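Local coordinates for protein Plm1 (Streptomyces sp. HK803, PDB 4HXY) that probably uses NADPH to reduce the beta-keto group of the polyketide intermediate made by the first module of phoslactomycin biosynthesis, at residues Pro35-Ser40 and Glu133-Ala138; Gly362-Gly367 and Pro389-Ala394. One frame throughout, in Å; residues are numbered along the deposited sequence.

Interaction 1 of 2, residues Pro35-Ser40 and Glu133-Ala138; sequences PPALGS and ERIDDA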
loop_
_atom_site.group_PDB
_atom_site.type_symbol
_atom_site.label_atom_id
_atom_site.label_comp_id
_atom_site.label_asym_id
_atom_site.label_seq_id
_atom_site.Cartn_x
_atom_site.Cartn_y
_atom_site.Cartn_z
ATOM N N PRO A 35 -4.887 8.379 -22.882
ATOM C CA PRO A 35 -4.926 9.738 -23.396
ATOM C C PRO A 35 -4.516 9.815 -24.854
ATOM O O PRO A 35 -3.903 8.888 -25.375
ATOM C CB PRO A 35 -3.929 10.475 -22.509
ATOM C CG PRO A 35 -2.959 9.448 -22.131
ATOM C CD PRO A 35 -3.760 8.185 -21.951
ATOM N N PRO A 36 -4.867 10.911 -25.513
ATOM C CA PRO A 36 -4.610 10.978 -26.951
ATOM C C PRO A 36 -3.157 10.803 -27.367
ATOM O O PRO A 36 -2.910 10.165 -28.392
ATOM C CB PRO A 36 -5.150 12.361 -27.357
ATOM C CG PRO A 36 -5.686 12.991 -26.118
ATOM C CD PRO A 36 -5.801 11.954 -25.060
ATOM N N ALA A 37 -2.214 11.324 -26.579
ATOM C CA ALA A 37 -0.788 11.209 -26.922
ATOM C C ALA A 37 -0.278 9.768 -26.885
ATOM O O ALA A 37 0.757 9.465 -27.480
ATOM C CB ALA A 37 0.066 12.076 -26.014
ATOM N N LEU A 38 -0.978 8.895 -26.168
ATOM C CA LEU A 38 -0.669 7.457 -26.229
ATOM C C LEU A 38 -1.514 6.673 -27.240
ATOM O O LEU A 38 -1.003 5.739 -27.860
ATOM C CB LEU A 38 -0.804 6.822 -24.849
ATOM C CG LEU A 38 0.105 7.402 -23.775
ATOM C CD1 LEU A 38 -0.091 6.629 -22.458
ATOM C CD2 LEU A 38 1.574 7.423 -24.157
ATOM N N GLY A 39 -2.791 7.011 -27.394
ATOM C CA GLY A 39 -3.644 6.334 -28.371
ATOM C C GLY A 39 -3.048 6.393 -29.773
ATOM O O GLY A 39 -3.249 5.488 -30.598
ATOM N N SER A 40 -2.315 7.475 -30.039
ATOM C CA SER A 40 -1.711 7.709 -31.354
ATOM C C SER A 40 -0.496 6.834 -31.653
ATOM O O SER A 40 0.020 6.862 -32.777
ATOM C CB SER A 40 -1.351 9.188 -31.506
ATOM O OG SER A 40 -0.334 9.564 -30.587
ATOM N N GLU A 133 2.877 13.138 -16.143
ATOM C CA GLU A 133 1.567 13.684 -16.472
ATOM C C GLU A 133 1.524 14.175 -17.922
ATOM O O GLU A 133 0.640 13.791 -18.693
ATOM C CB GLU A 133 1.229 14.830 -15.517
ATOM C CG GLU A 133 0.783 14.415 -14.125
ATOM C CD GLU A 133 -0.734 14.337 -13.991
ATOM O OE1 GLU A 133 -1.335 15.302 -13.461
ATOM O OE2 GLU A 133 -1.326 13.325 -14.426
ATOM N N ARG A 134 2.487 15.012 -18.291
ATOM C CA ARG A 134 2.584 15.539 -19.644
ATOM C C ARG A 134 3.341 14.544 -20.502
ATOM O O ARG A 134 4.509 14.271 -20.267
ATOM C CB ARG A 134 3.258 16.911 -19.648
ATOM C CG ARG A 134 3.575 17.481 -21.048
ATOM C CD ARG A 134 2.348 17.567 -21.953
ATOM N NE ARG A 134 1.251 18.318 -21.371
ATOM C CZ ARG A 134 1.103 19.644 -21.407
ATOM N NH1 ARG A 134 2.004 20.407 -22.025
ATOM N NH2 ARG A 134 0.046 20.226 -20.846
ATOM N N ILE A 135 2.644 13.978 -21.475
ATOM C CA ILE A 135 3.246 13.021 -22.379
ATOM C C ILE A 135 3.914 13.749 -23.539
ATOM O O ILE A 135 3.268 14.164 -24.499
ATOM C CB ILE A 135 2.206 12.018 -22.864
ATOM C CG1 ILE A 135 1.634 11.267 -21.657
ATOM C CG2 ILE A 135 2.849 11.009 -23.819
ATOM C CD1 ILE A 135 0.395 10.474 -21.959
ATOM N N ASP A 136 5.218 13.917 -23.418
ATOM C CA ASP A 136 6.018 14.464 -24.503
ATOM C C ASP A 136 6.471 13.336 -25.433
ATOM O O ASP A 136 6.180 12.156 -25.194
ATOM C CB ASP A 136 7.177 15.314 -23.952
ATOM C CG ASP A 136 8.148 14.526 -23.069
ATOM O OD1 ASP A 136 8.079 13.280 -23.018
ATOM O OD2 ASP A 136 8.983 15.179 -22.410
ATOM N N ASP A 137 7.158 13.693 -26.517
ATOM C CA ASP A 137 7.645 12.690 -27.466
ATOM C C ASP A 137 8.592 11.666 -26.831
ATOM O O ASP A 137 8.565 10.483 -27.191
ATOM C CB ASP A 137 8.321 13.363 -28.684
ATOM C CG ASP A 137 7.342 13.666 -29.832
ATOM O OD1 ASP A 137 6.365 12.894 -30.069
ATOM O OD2 ASP A 137 7.568 14.689 -30.525
ATOM N N ALA A 138 9.432 12.104 -25.898
ATOM C CA ALA A 138 10.358 11.214 -25.204
ATOM C C ALA A 138 9.578 10.151 -24.425
ATOM O O ALA A 138 9.935 8.978 -24.423
ATOM C CB ALA A 138 11.245 12.002 -24.254
#
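Ile135 meets Pro35, Ala37 and Leu38 through both branches of its side chain. Ile135 CD1 sits 3.5 Å from Pro35 CG and 3.6 Å from Leu38 CG. The extended outer torsion of Ile135 (chi2 167°) carries CD1 out to these two carbons. Ile135 CG2, the shorter branch, lies 3.7 Å from Ala37 CB and 3.8 Å from Leu38 CD2. Leu38 therefore touches both branches, and its side chain crosses that of Ile135 at about a right angle. CG of Leu38 stands beside the backbone N (chi1 -60°), which brings the end of the side chain nearer to Ile135. With an alanine here in place of the leucine, a gap is likely to open beside Ile135, whose CD1 would be left with Pro35 CG as its remaining close partner across the contact.

This is plain structural packing of the short helix 36-39, which follows strand 28-32, against the turn between strand 125-131 and helix 137-148. Pro35 is the N-cap of the short helix, and Pro35 O accepts from both Leu38 N and Gly39 N. Further out, Arg140 of helix 137-148 bonds to Ala37 O and Ser40 OG and touches Ile135. Leu38 also packs on Leu143 of that helix. The contact is apolar and only partly buried, so its hold rests on close fit between carbons, with Arg140 adding a polar tie alongside.

Interaction 2 of 2, residues Gly362-Gly367 and Pro389-Ala394; sequences GPWAGG and PAALQA. With NDP (NADPH dihydro-nicotinamide-adenine-dinucleotide phosphate), chain C.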
loop_
_atom_site.group_PDB
_atom_site.type_symbol
_atom_site.label_atom_id
_atom_site.label_comp_id
_atom_site.label_asym_id
_atom_site.label_seq_id
_atom_site.Cartn_x
_atom_site.Cartn_y
_atom_site.Cartn_z
ATOM N N GLY A 362 5.356 -7.001 7.748
ATOM C CA GLY A 362 5.078 -8.428 7.668
ATOM C C GLY A 362 4.135 -8.888 8.759
ATOM O O GLY A 362 3.666 -8.097 9.575
ATOM N N PRO A 363 3.850 -10.194 8.796
ATOM C CA PRO A 363 2.927 -10.719 9.770
ATOM C C PRO A 363 3.457 -10.507 11.174
ATOM O O PRO A 363 4.675 -10.542 11.398
ATOM C CB PRO A 363 2.848 -12.208 9.423
ATOM C CG PRO A 363 4.098 -12.491 8.650
ATOM C CD PRO A 363 4.376 -11.237 7.898
ATOM N N TRP A 364 2.538 -10.253 12.101
ATOM C CA TRP A 364 2.848 -10.208 13.529
ATOM C C TRP A 364 2.348 -11.450 14.235
ATOM O O TRP A 364 1.303 -12.001 13.897
ATOM C CB TRP A 364 2.090 -9.066 14.188
ATOM C CG TRP A 364 2.586 -7.661 13.939
ATOM C CD1 TRP A 364 2.934 -7.086 12.738
ATOM C CD2 TRP A 364 2.672 -6.628 14.921
ATOM N NE1 TRP A 364 3.260 -5.760 12.933
ATOM C CE2 TRP A 364 3.096 -5.451 14.261
ATOM C CE3 TRP A 364 2.451 -6.587 16.297
ATOM C CZ2 TRP A 364 3.312 -4.257 14.938
ATOM C CZ3 TRP A 364 2.638 -5.376 16.969
ATOM C CH2 TRP A 364 3.069 -4.231 16.284
ATOM N N ALA A 365 3.078 -11.857 15.256
ATOM C CA ALA A 365 2.606 -12.873 16.199
ATOM C C ALA A 365 1.605 -12.217 17.143
ATOM O O ALA A 365 1.509 -10.990 17.198
ATOM C CB ALA A 365 3.799 -13.411 16.995
ATOM N N GLY A 366 0.862 -13.027 17.894
ATOM C CA GLY A 366 0.136 -12.516 19.082
ATOM C C GLY A 366 -1.292 -12.028 18.919
ATOM O O GLY A 366 -1.807 -11.278 19.779
ATOM N N GLY A 367 -1.943 -12.429 17.831
ATOM C CA GLY A 367 -3.372 -12.137 17.636
ATOM C C GLY A 367 -3.639 -11.051 16.616
ATOM O O GLY A 367 -2.725 -10.356 16.174
ATOM N N PRO A 389 7.431 -7.789 21.016
ATOM C CA PRO A 389 8.445 -6.820 21.434
ATOM C C PRO A 389 9.297 -6.283 20.278
ATOM O O PRO A 389 9.614 -5.079 20.222
ATOM C CB PRO A 389 9.319 -7.628 22.410
ATOM C CG PRO A 389 8.410 -8.761 22.884
ATOM C CD PRO A 389 7.586 -9.093 21.691
ATOM N N ALA A 390 9.670 -7.177 19.366
ATOM C CA ALA A 390 10.479 -6.802 18.209
ATOM C C ALA A 390 9.712 -5.844 17.303
ATOM O O ALA A 390 10.283 -4.882 16.767
ATOM C CB ALA A 390 10.897 -8.035 17.431
ATOM N N ALA A 391 8.426 -6.118 17.096
ATOM C CA ALA A 391 7.615 -5.277 16.233
ATOM C C ALA A 391 7.453 -3.875 16.812
ATOM O O ALA A 391 7.569 -2.863 16.120
ATOM C CB ALA A 391 6.251 -5.918 16.005
ATOM N N LEU A 392 7.171 -3.817 18.110
ATOM C CA LEU A 392 6.979 -2.530 18.760
ATOM C C LEU A 392 8.274 -1.712 18.775
ATOM O O LEU A 392 8.239 -0.470 18.658
ATOM C CB LEU A 392 6.415 -2.734 20.175
ATOM C CG LEU A 392 4.948 -3.165 20.226
ATOM C CD1 LEU A 392 4.562 -3.601 21.655
ATOM C CD2 LEU A 392 4.008 -2.073 19.719
ATOM N N GLN A 393 9.415 -2.373 18.941
ATOM C CA GLN A 393 10.690 -1.669 18.891
ATOM C C GLN A 393 10.911 -1.110 17.492
ATOM O O GLN A 393 11.298 0.051 17.334
ATOM C CB GLN A 393 11.852 -2.565 19.292
ATOM C CG GLN A 393 13.202 -1.880 19.166
ATOM C CD GLN A 393 13.402 -0.783 20.184
ATOM O OE1 GLN A 393 13.623 -1.054 21.368
ATOM N NE2 GLN A 393 13.338 0.468 19.731
ATOM N N ALA A 394 10.606 -1.906 16.469
ATOM C CA ALA A 394 10.754 -1.424 15.099
ATOM C C ALA A 394 9.804 -0.276 14.807
ATOM O O ALA A 394 10.149 0.644 14.078
ATOM C CB ALA A 394 10.549 -2.583 14.094
HETATM P PA NDP C . -7.744 -6.582 13.685
HETATM O O1A NDP C . -7.535 -7.249 15.002
HETATM O O2A NDP C . -8.865 -7.061 12.812
HETATM O O5B NDP C . -7.927 -5.013 13.918
HETATM C C5B NDP C . -8.551 -4.215 12.933
HETATM C C4B NDP C . -9.323 -3.132 13.630
HETATM O O4B NDP C . -9.922 -2.271 12.683
HETATM C C3B NDP C . -10.459 -3.662 14.472
HETATM O O3B NDP C . -10.364 -3.037 15.768
HETATM C C2B NDP C . -11.720 -3.228 13.761
HETATM O O2B NDP C . -12.681 -3.068 14.783
HETATM C C1B NDP C . -11.226 -1.940 13.109
HETATM N N9A NDP C . -12.024 -1.423 12.004
HETATM C C8A NDP C . -12.349 -2.046 10.818
HETATM N N7A NDP C . -13.123 -1.216 10.087
HETATM C C5A NDP C . -13.278 -0.045 10.786
HETATM C C6A NDP C . -13.943 1.143 10.530
HETATM N N6A NDP C . -14.632 1.394 9.422
HETATM N N1A NDP C . -13.901 2.133 11.496
HETATM C C2A NDP C . -13.181 1.958 12.671
HETATM N N3A NDP C . -12.523 0.785 12.939
HETATM C C4A NDP C . -12.577 -0.188 11.990
HETATM O O3 NDP C . -6.412 -6.656 12.783
HETATM P PN NDP C . -4.907 -6.447 13.233
HETATM O O1N NDP C . -4.180 -7.677 12.845
HETATM O O2N NDP C . -4.752 -5.933 14.608
HETATM O O5D NDP C . -4.364 -5.386 12.168
HETATM C C5D NDP C . -4.540 -4.004 12.345
HETATM C C4D NDP C . -3.870 -3.286 11.186
HETATM O O4D NDP C . -2.555 -3.777 10.988
HETATM C C3D NDP C . -4.603 -3.503 9.883
HETATM O O3D NDP C . -4.754 -2.279 9.229
HETATM C C2D NDP C . -3.700 -4.408 9.072
HETATM O O2D NDP C . -3.833 -4.224 7.677
HETATM C C1D NDP C . -2.331 -4.066 9.623
HETATM N N1N NDP C . -1.398 -5.196 9.521
HETATM C C2N NDP C . -1.541 -6.295 10.319
HETATM C C3N NDP C . -0.774 -7.448 10.139
HETATM C C7N NDP C . -0.877 -8.606 11.053
HETATM O O7N NDP C . 0.085 -9.579 10.896
HETATM N N7N NDP C . -1.830 -8.785 11.955
HETATM C C4N NDP C . 0.446 -7.349 9.262
HETATM C C5N NDP C . 0.515 -6.102 8.445
HETATM C C6N NDP C . -0.384 -5.076 8.618
HETATM P P2B NDP C . -14.251 -2.942 14.503
HETATM O O1X NDP C . -14.879 -2.969 15.878
HETATM O O2X NDP C . -14.744 -4.106 13.632
HETATM O O3X NDP C . -14.540 -1.694 13.774
#
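The loop that leaves strand 357-361 at the nicotinamide end of the NADPH pocket packs on helix 388-400 through Trp364 and Ala391. Ala391 CB sits over one face of the indole in a CH-pi contact. Ala391 CB is 3.4 Å from the centroid of the six-membered ring of Trp364 and 7° off the ring normal, so the methyl lies almost directly above the centre of that ring. The ring atom nearest to Ala391 CB is Trp364 CZ2, at 3.5 Å. Leu392 comes to the ring edge instead, near its plane, with Leu392 CD2 4.2 Å from Trp364 CH2. Here CG of Trp364 lies opposite the carbonyl carbon (chi1 -75°), and the ring swings over to the helix.

The strand-then-loop placement is that of the short-chain dehydrogenase/reductase Rossmann fold, in which loops at the strand ends line the cofactor site. The backbone of Trp364 serves that site. Trp364 N donates to the carboxamide oxygen O7N of NADPH at 2.8 Å, with a nearly straight N-H...O angle of 165°. Gly362 O lies 3.3 Å from C4N of NADPH, the nicotinamide carbon that carries the hydride. The same carbonyl oxygen lies in the plane of the indole, at its edge. Trp361 meets the indole edge-to-face, and Leu199 and His202 of helix 198-210 also touch it. Leu199 N is itself hydrogen-bonded to the cofactor.

Overall arrangement
From the N terminus, the chain passes strand 28-32 and enters helix 36-39. Interaction 1 closes there when residues 133-138 return after strand 125-131, a loop of 92 residues. It joins two connections of the N-terminal alpha/beta half, which by analogy with related ketoreductases is the structural subdomain. The chain then crosses to the cofactor-binding half. Interaction 2 opens after strand 357-361 and closes a much shorter loop, of 21 residues, on helix 388-400. The two contacts run in series and neither nest nor cross. The centres of interaction 1 and interaction 2 are about 45 Å apart, on opposite sides of the chain's centre. Interaction 2 borders NADPH; interaction 1 is far from it.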